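Local coordinates for hypothetical protein (Aeropyrum pernix, PDB 2P6H) that is of unknown function, belongs to the YjbQ (UPF0047) family and assembles from three copies of the chain, at residues E25-V30 / G35-Y40; E63-L68 / L115-D120. All coordinates share one frame; numbering follows the deposited sequence.

In the fold
The two contacts follow one another along the chain, the first closing before the second opens. After strands 2-9 and 15-18 comes helix 20-28; four residues without helix or strand separate segment 25-30 from strand 35-40, and contact 1 closes this short loop by laying the last part of the helix against the strand, in the five-stranded antiparallel sheet. Contact 2 spans far more chain: 46 residues, among them helix 84-93 and strand 96-102, lie between segments 63-68 and 115-120, on helix 55-69 and on strand 113-118, the middle strand of the three-stranded sheet. Contact 1 thus ties helix 20-28 to the larger sheet and contact 2 ties helix 55-69 to the smaller. Both also reach the second subunit.

Contact 1: residues E25-V30 / G35-Y40; sequences EWLSTV and GLLVVY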
loop_
_atom_site.group_PDB
_atom_site.type_symbol
_atom_site.label_atom_id
_atom_site.label_comp_id
_atom_site.label_asym_id
_atom_site.label_seq_id
_atom_site.Cartn_x
_atom_site.Cartn_y
_atom_site.Cartn_z
ATOM N N GLU A 25 -21.623 5.481 -5.212
ATOM C CA GLU A 25 -22.975 5.519 -4.729
ATOM C C GLU A 25 -22.987 6.179 -3.371
ATOM O O GLU A 25 -23.530 7.259 -3.181
ATOM C CB GLU A 25 -23.470 4.083 -4.608
ATOM C CG GLU A 25 -24.712 3.825 -5.458
ATOM C CD GLU A 25 -25.318 2.508 -5.045
ATOM O OE1 GLU A 25 -25.685 2.368 -3.887
ATOM O OE2 GLU A 25 -25.393 1.613 -5.885
ATOM N N TRP A 26 -22.341 5.485 -2.441
ATOM C CA TRP A 26 -22.225 5.950 -1.064
ATOM C C TRP A 26 -21.695 7.375 -1.039
ATOM O O TRP A 26 -22.150 8.242 -0.326
ATOM C CB TRP A 26 -21.264 5.025 -0.296
ATOM C CG TRP A 26 -21.185 5.429 1.137
ATOM C CD1 TRP A 26 -22.136 5.146 2.144
ATOM C CD2 TRP A 26 -20.150 6.234 1.774
ATOM N NE1 TRP A 26 -21.828 5.691 3.346
ATOM C CE2 TRP A 26 -20.547 6.409 3.134
ATOM C CE3 TRP A 26 -18.972 6.814 1.335
ATOM C CZ2 TRP A 26 -19.757 7.149 3.992
ATOM C CZ3 TRP A 26 -18.186 7.553 2.203
ATOM C CH2 TRP A 26 -18.584 7.725 3.537
ATOM N N LEU A 27 -20.671 7.590 -1.851
ATOM C CA LEU A 27 -20.043 8.888 -1.877
ATOM C C LEU A 27 -21.014 10.019 -2.242
ATOM O O LEU A 27 -20.896 11.149 -1.784
ATOM C CB LEU A 27 -18.945 8.806 -2.917
ATOM C CG LEU A 27 -17.953 9.937 -2.779
ATOM C CD1 LEU A 27 -17.374 10.030 -1.364
ATOM C CD2 LEU A 27 -16.781 9.735 -3.721
ATOM N N SER A 28 -21.928 9.712 -3.184
ATOM C CA SER A 28 -22.917 10.729 -3.525
ATOM C C SER A 28 -24.007 10.806 -2.460
ATOM O O SER A 28 -24.678 11.816 -2.301
ATOM C CB SER A 28 -23.546 10.389 -4.876
ATOM O OG SER A 28 -22.617 10.654 -5.927
ATOM N N THR A 29 -24.176 9.712 -1.724
ATOM C CA THR A 29 -25.170 9.728 -0.632
ATOM C C THR A 29 -24.660 10.593 0.485
ATOM O O THR A 29 -25.343 10.849 1.468
ATOM C CB THR A 29 -25.454 8.317 -0.050
ATOM O OG1 THR A 29 -26.841 8.222 0.284
ATOM C CG2 THR A 29 -24.624 8.095 1.217
ATOM N N VAL A 30 -23.404 10.984 0.278
ATOM C CA VAL A 30 -22.771 11.822 1.234
ATOM C C VAL A 30 -22.555 13.246 0.660
ATOM O O VAL A 30 -22.610 14.243 1.369
ATOM C CB VAL A 30 -21.480 11.075 1.533
ATOM C CG1 VAL A 30 -20.461 12.033 2.149
ATOM C CG2 VAL A 30 -21.754 9.941 2.505
ATOM N N GLY A 35 -12.124 16.530 0.106
ATOM C CA GLY A 35 -11.745 15.699 1.257
ATOM C C GLY A 35 -11.065 14.407 0.804
ATOM O O GLY A 35 -10.499 14.335 -0.279
ATOM N N LEU A 36 -11.086 13.371 1.684
ATOM C CA LEU A 36 -10.484 12.082 1.370
ATOM C C LEU A 36 -11.483 10.974 1.609
ATOM O O LEU A 36 -12.316 11.031 2.505
ATOM C CB LEU A 36 -9.361 11.763 2.349
ATOM C CG LEU A 36 -8.151 12.676 2.349
ATOM C CD1 LEU A 36 -7.278 12.240 3.534
ATOM C CD2 LEU A 36 -7.268 12.555 1.109
ATOM N N LEU A 37 -11.413 9.973 0.749
ATOM C CA LEU A 37 -12.223 8.835 0.958
ATOM C C LEU A 37 -11.285 7.705 1.284
ATOM O O LEU A 37 -10.227 7.562 0.684
ATOM C CB LEU A 37 -12.928 8.556 -0.358
ATOM C CG LEU A 37 -13.467 7.137 -0.390
ATOM C CD1 LEU A 37 -14.704 7.018 0.492
ATOM C CD2 LEU A 37 -13.843 6.644 -1.788
ATOM N N VAL A 38 -11.630 6.925 2.306
ATOM C CA VAL A 38 -10.812 5.746 2.595
ATOM C C VAL A 38 -11.646 4.529 2.352
ATOM O O VAL A 38 -12.729 4.367 2.898
ATOM C CB VAL A 38 -10.339 5.709 4.066
ATOM C CG1 VAL A 38 -9.463 4.479 4.300
ATOM C CG2 VAL A 38 -9.539 6.958 4.386
ATOM N N VAL A 39 -11.147 3.702 1.428
ATOM C CA VAL A 39 -11.765 2.441 1.113
ATOM C C VAL A 39 -10.945 1.377 1.757
ATOM O O VAL A 39 -9.750 1.249 1.522
ATOM C CB VAL A 39 -11.744 2.212 -0.398
ATOM C CG1 VAL A 39 -12.502 0.931 -0.740
ATOM C CG2 VAL A 39 -12.396 3.385 -1.107
ATOM N N TYR A 40 -11.545 0.567 2.618
ATOM C CA TYR A 40 -10.780 -0.470 3.284
ATOM C C TYR A 40 -11.633 -1.686 3.603
ATOM O O TYR A 40 -12.853 -1.614 3.740
ATOM C CB TYR A 40 -10.120 0.099 4.560
ATOM C CG TYR A 40 -11.124 0.581 5.565
ATOM C CD1 TYR A 40 -11.910 1.706 5.309
ATOM C CD2 TYR A 40 -11.225 -0.048 6.811
ATOM C CE1 TYR A 40 -12.796 2.183 6.270
ATOM C CE2 TYR A 40 -12.108 0.435 7.776
ATOM C CZ TYR A 40 -12.901 1.546 7.495
ATOM O OH TYR A 40 -13.775 2.029 8.455
#
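Leu37 is the one residue of strand 35-40 that touches segment 25-30, and it meets two neighbours there, Trp26 and Leu27. Along the strand, Gly35 and Leu36 come first, their backbones paired with Val101 and Leu132, while the Leu36 side chain packs on Leu132 of the second subunit. Leu37 then points toward the helix. Its CG lies anti to the backbone N (chi1 162°), and methyl CD1 makes both contacts: 3.9 Å from CZ3 of Trp26, and, more loosely, 4.4 Å from CD1 of Leu27. The two leucines have the closest pair of CA atoms between the segments, 8.3 Å apart. The Trp26 side chain is likewise extended from the helix, its CG anti to the backbone N (chi1 -177°), and the six-membered ring of the indole meets the Leu37 methyl obliquely. From its own segment, CG2 of Val30 lies 3.7 Å above one face of the indole, toward its rim. Beyond Leu37 the strand turns to the third subunit, where Val38 packs on Leu36 and the Tyr40 hydroxyl is hydrogen-bonded to Ser107 OG, both partners belonging to that subunit. The contact is thus apolar packing of a helix on a sheet. Strand 35-40 runs between 96-102 and 124-133, antiparallel to both; Trp26 also leans on Leu129 and Tyr131 of 124-133, while Leu27 and Leu37 both reach Leu106 of strand 105-106.

Contact 2: residues E63-L68 / L115-D120; sequences EFIREL and LFVEMD. With SO4 (sulfate ion), chain D.
OE1 of Glu118 is gripped by two backbone N-H groups just beyond it, one of them from Met119, whose side chain packs on Ile65. The bond from Asp120 N to Glu118 OE1 is 2.8 Å and fairly straight (163°), arriving from above the carboxylate plane; the one from Met119 N, at 2.9 Å, is bent and weak. The carboxylate folds back on the chain where strand 113-118 ends. Ile65 reaches this region from helix 55-69 with two branches. With chi1 at -75°, CG1 lies anti to the carbonyl carbon and CG2 anti to the backbone N, and the branches diverge. CD1 meets CG1 of Val117 tip to tip at 3.7 Å, while CG2 approaches SD of Met119 at 3.9 Å, the two side chains crossing at about a right angle. Ile93 of helix 84-93 touches both Ile65 and Val117. Next along the helix, Arg66 holds a sulfate, probably from the crystallisation liquor, through NH1 to O4 at 2.7 Å and NH2 to O1 at 2.9 Å; Leu14 N binds the ion too. Arg66 NE is salt-bridged to Glu63 OE1, the hydrogen bond within the pair being weak (3.3 Å). Between the segments, buried methyls and one sulfur make an apolar contact, with the charged groups paired beside it.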
loop_
_atom_site.group_PDB
_atom_site.type_symbol
_atom_site.label_atom_id
_atom_site.label_comp_id
_atom_site.label_asym_id
_atom_site.label_seq_id
_atom_site.Cartn_x
_atom_site.Cartn_y
_atom_site.Cartn_z
ATOM N N GLU A 63 -4.187 -15.032 -11.664
ATOM C CA GLU A 63 -3.102 -15.960 -11.945
ATOM C C GLU A 63 -1.767 -15.474 -11.366
ATOM O O GLU A 63 -0.959 -16.260 -10.885
ATOM C CB GLU A 63 -2.988 -16.157 -13.454
ATOM C CG GLU A 63 -1.817 -17.066 -13.844
ATOM C CD GLU A 63 -2.017 -18.486 -13.334
ATOM O OE1 GLU A 63 -3.158 -18.859 -13.013
ATOM O OE2 GLU A 63 -1.033 -19.218 -13.282
ATOM N N PHE A 64 -1.541 -14.166 -11.420
ATOM C CA PHE A 64 -0.321 -13.567 -10.880
ATOM C C PHE A 64 -0.237 -13.869 -9.388
ATOM O O PHE A 64 0.777 -14.277 -8.856
ATOM C CB PHE A 64 -0.377 -12.049 -11.143
ATOM C CG PHE A 64 0.758 -11.271 -10.494
ATOM C CD1 PHE A 64 2.077 -11.507 -10.861
ATOM C CD2 PHE A 64 0.458 -10.260 -9.591
ATOM C CE1 PHE A 64 3.096 -10.727 -10.314
ATOM C CE2 PHE A 64 1.483 -9.483 -9.046
ATOM C CZ PHE A 64 2.803 -9.713 -9.408
ATOM N N ILE A 65 -1.388 -13.642 -8.717
ATOM C CA ILE A 65 -1.481 -13.897 -7.287
ATOM C C ILE A 65 -1.274 -15.392 -6.978
ATOM O O ILE A 65 -0.564 -15.777 -6.072
ATOM C CB ILE A 65 -2.854 -13.378 -6.792
ATOM C CG1 ILE A 65 -2.848 -11.844 -6.699
ATOM C CG2 ILE A 65 -3.152 -13.925 -5.384
ATOM C CD1 ILE A 65 -4.260 -11.260 -6.662
ATOM N N ARG A 66 -1.933 -16.249 -7.789
ATOM C CA ARG A 66 -1.799 -17.684 -7.583
ATOM C C ARG A 66 -0.335 -18.116 -7.639
ATOM O O ARG A 66 0.148 -18.874 -6.808
ATOM C CB ARG A 66 -2.595 -18.399 -8.674
ATOM C CG ARG A 66 -2.850 -19.868 -8.340
ATOM C CD ARG A 66 -3.278 -20.670 -9.574
ATOM N NE ARG A 66 -4.446 -20.051 -10.205
ATOM C CZ ARG A 66 -5.636 -20.231 -9.605
ATOM N NH1 ARG A 66 -5.719 -20.943 -8.494
ATOM N NH2 ARG A 66 -6.733 -19.683 -10.135
ATOM N N GLU A 67 0.387 -17.595 -8.628
ATOM C CA GLU A 67 1.811 -17.888 -8.835
ATOM C C GLU A 67 2.683 -17.491 -7.626
ATOM O O GLU A 67 3.568 -18.221 -7.200
ATOM C CB GLU A 67 2.275 -17.145 -10.096
ATOM C CG GLU A 67 2.121 -17.991 -11.366
ATOM C CD GLU A 67 2.236 -17.106 -12.593
ATOM O OE1 GLU A 67 3.013 -16.154 -12.554
ATOM O OE2 GLU A 67 1.552 -17.370 -13.571
ATOM N N LEU A 68 2.449 -16.251 -7.104
ATOM C CA LEU A 68 3.287 -15.782 -6.001
ATOM C C LEU A 68 2.920 -16.377 -4.684
ATOM O O LEU A 68 3.768 -16.768 -3.893
ATOM C CB LEU A 68 2.968 -14.365 -5.779
ATOM C CG LEU A 68 3.325 -13.493 -6.987
ATOM C CD1 LEU A 68 3.116 -12.002 -6.719
ATOM C CD2 LEU A 68 4.780 -13.650 -7.426
ATOM N N LEU A 115 -10.879 -2.185 -7.165
ATOM C CA LEU A 115 -11.056 -3.621 -7.298
ATOM C C LEU A 115 -10.970 -4.397 -5.992
ATOM O O LEU A 115 -9.999 -4.273 -5.246
ATOM C CB LEU A 115 -10.001 -4.176 -8.262
ATOM C CG LEU A 115 -9.922 -3.441 -9.609
ATOM C CD1 LEU A 115 -8.785 -3.982 -10.442
ATOM C CD2 LEU A 115 -11.246 -3.596 -10.352
ATOM N N PHE A 116 -11.996 -5.194 -5.718
ATOM C CA PHE A 116 -12.004 -6.041 -4.536
ATOM C C PHE A 116 -11.272 -7.301 -4.991
ATOM O O PHE A 116 -11.607 -7.884 -6.027
ATOM C CB PHE A 116 -13.426 -6.423 -4.123
ATOM C CG PHE A 116 -13.482 -7.200 -2.836
ATOM C CD1 PHE A 116 -13.290 -8.576 -2.835
ATOM C CD2 PHE A 116 -13.702 -6.552 -1.622
ATOM C CE1 PHE A 116 -13.314 -9.300 -1.645
ATOM C CE2 PHE A 116 -13.729 -7.268 -0.421
ATOM C CZ PHE A 116 -13.535 -8.644 -0.434
ATOM N N VAL A 117 -10.269 -7.709 -4.227
ATOM C CA VAL A 117 -9.516 -8.900 -4.569
ATOM C C VAL A 117 -9.775 -10.007 -3.570
ATOM O O VAL A 117 -9.273 -10.003 -2.454
ATOM C CB VAL A 117 -8.045 -8.551 -4.512
ATOM C CG1 VAL A 117 -7.205 -9.751 -4.944
ATOM C CG2 VAL A 117 -7.754 -7.377 -5.430
ATOM N N GLU A 118 -10.610 -10.968 -3.960
ATOM C CA GLU A 118 -10.958 -12.111 -3.105
ATOM C C GLU A 118 -9.926 -13.226 -3.298
ATOM O O GLU A 118 -9.608 -13.597 -4.433
ATOM C CB GLU A 118 -12.355 -12.637 -3.477
ATOM C CG GLU A 118 -12.787 -13.918 -2.768
ATOM C CD GLU A 118 -12.862 -13.759 -1.259
ATOM O OE1 GLU A 118 -11.803 -13.828 -0.596
ATOM O OE2 GLU A 118 -13.976 -13.554 -0.734
ATOM N N MET A 119 -9.400 -13.757 -2.198
ATOM C CA MET A 119 -8.416 -14.825 -2.295
ATOM C C MET A 119 -8.825 -16.060 -1.493
ATOM O O MET A 119 -8.122 -17.076 -1.495
ATOM C CB MET A 119 -7.037 -14.308 -1.864
ATOM C CG MET A 119 -6.500 -13.270 -2.851
ATOM S SD MET A 119 -5.009 -12.410 -2.358
ATOM C CE MET A 119 -5.698 -11.061 -1.400
ATOM N N ASP A 120 -9.973 -15.970 -0.824
ATOM C CA ASP A 120 -10.487 -17.100 -0.032
ATOM C C ASP A 120 -12.008 -17.192 -0.157
ATOM O O ASP A 120 -12.729 -17.387 0.813
ATOM C CB ASP A 120 -10.081 -16.920 1.452
ATOM C CG ASP A 120 -10.312 -18.211 2.267
ATOM O OD1 ASP A 120 -10.235 -19.286 1.670
ATOM O OD2 ASP A 120 -10.566 -18.116 3.464
HETATM S S SO4 D . -9.490 -20.974 -7.979
HETATM O O1 SO4 D . -9.315 -20.866 -9.454
HETATM O O2 SO4 D . -10.350 -19.826 -7.511
HETATM O O3 SO4 D . -10.166 -22.282 -7.650
HETATM O O4 SO4 D . -8.168 -20.940 -7.308
#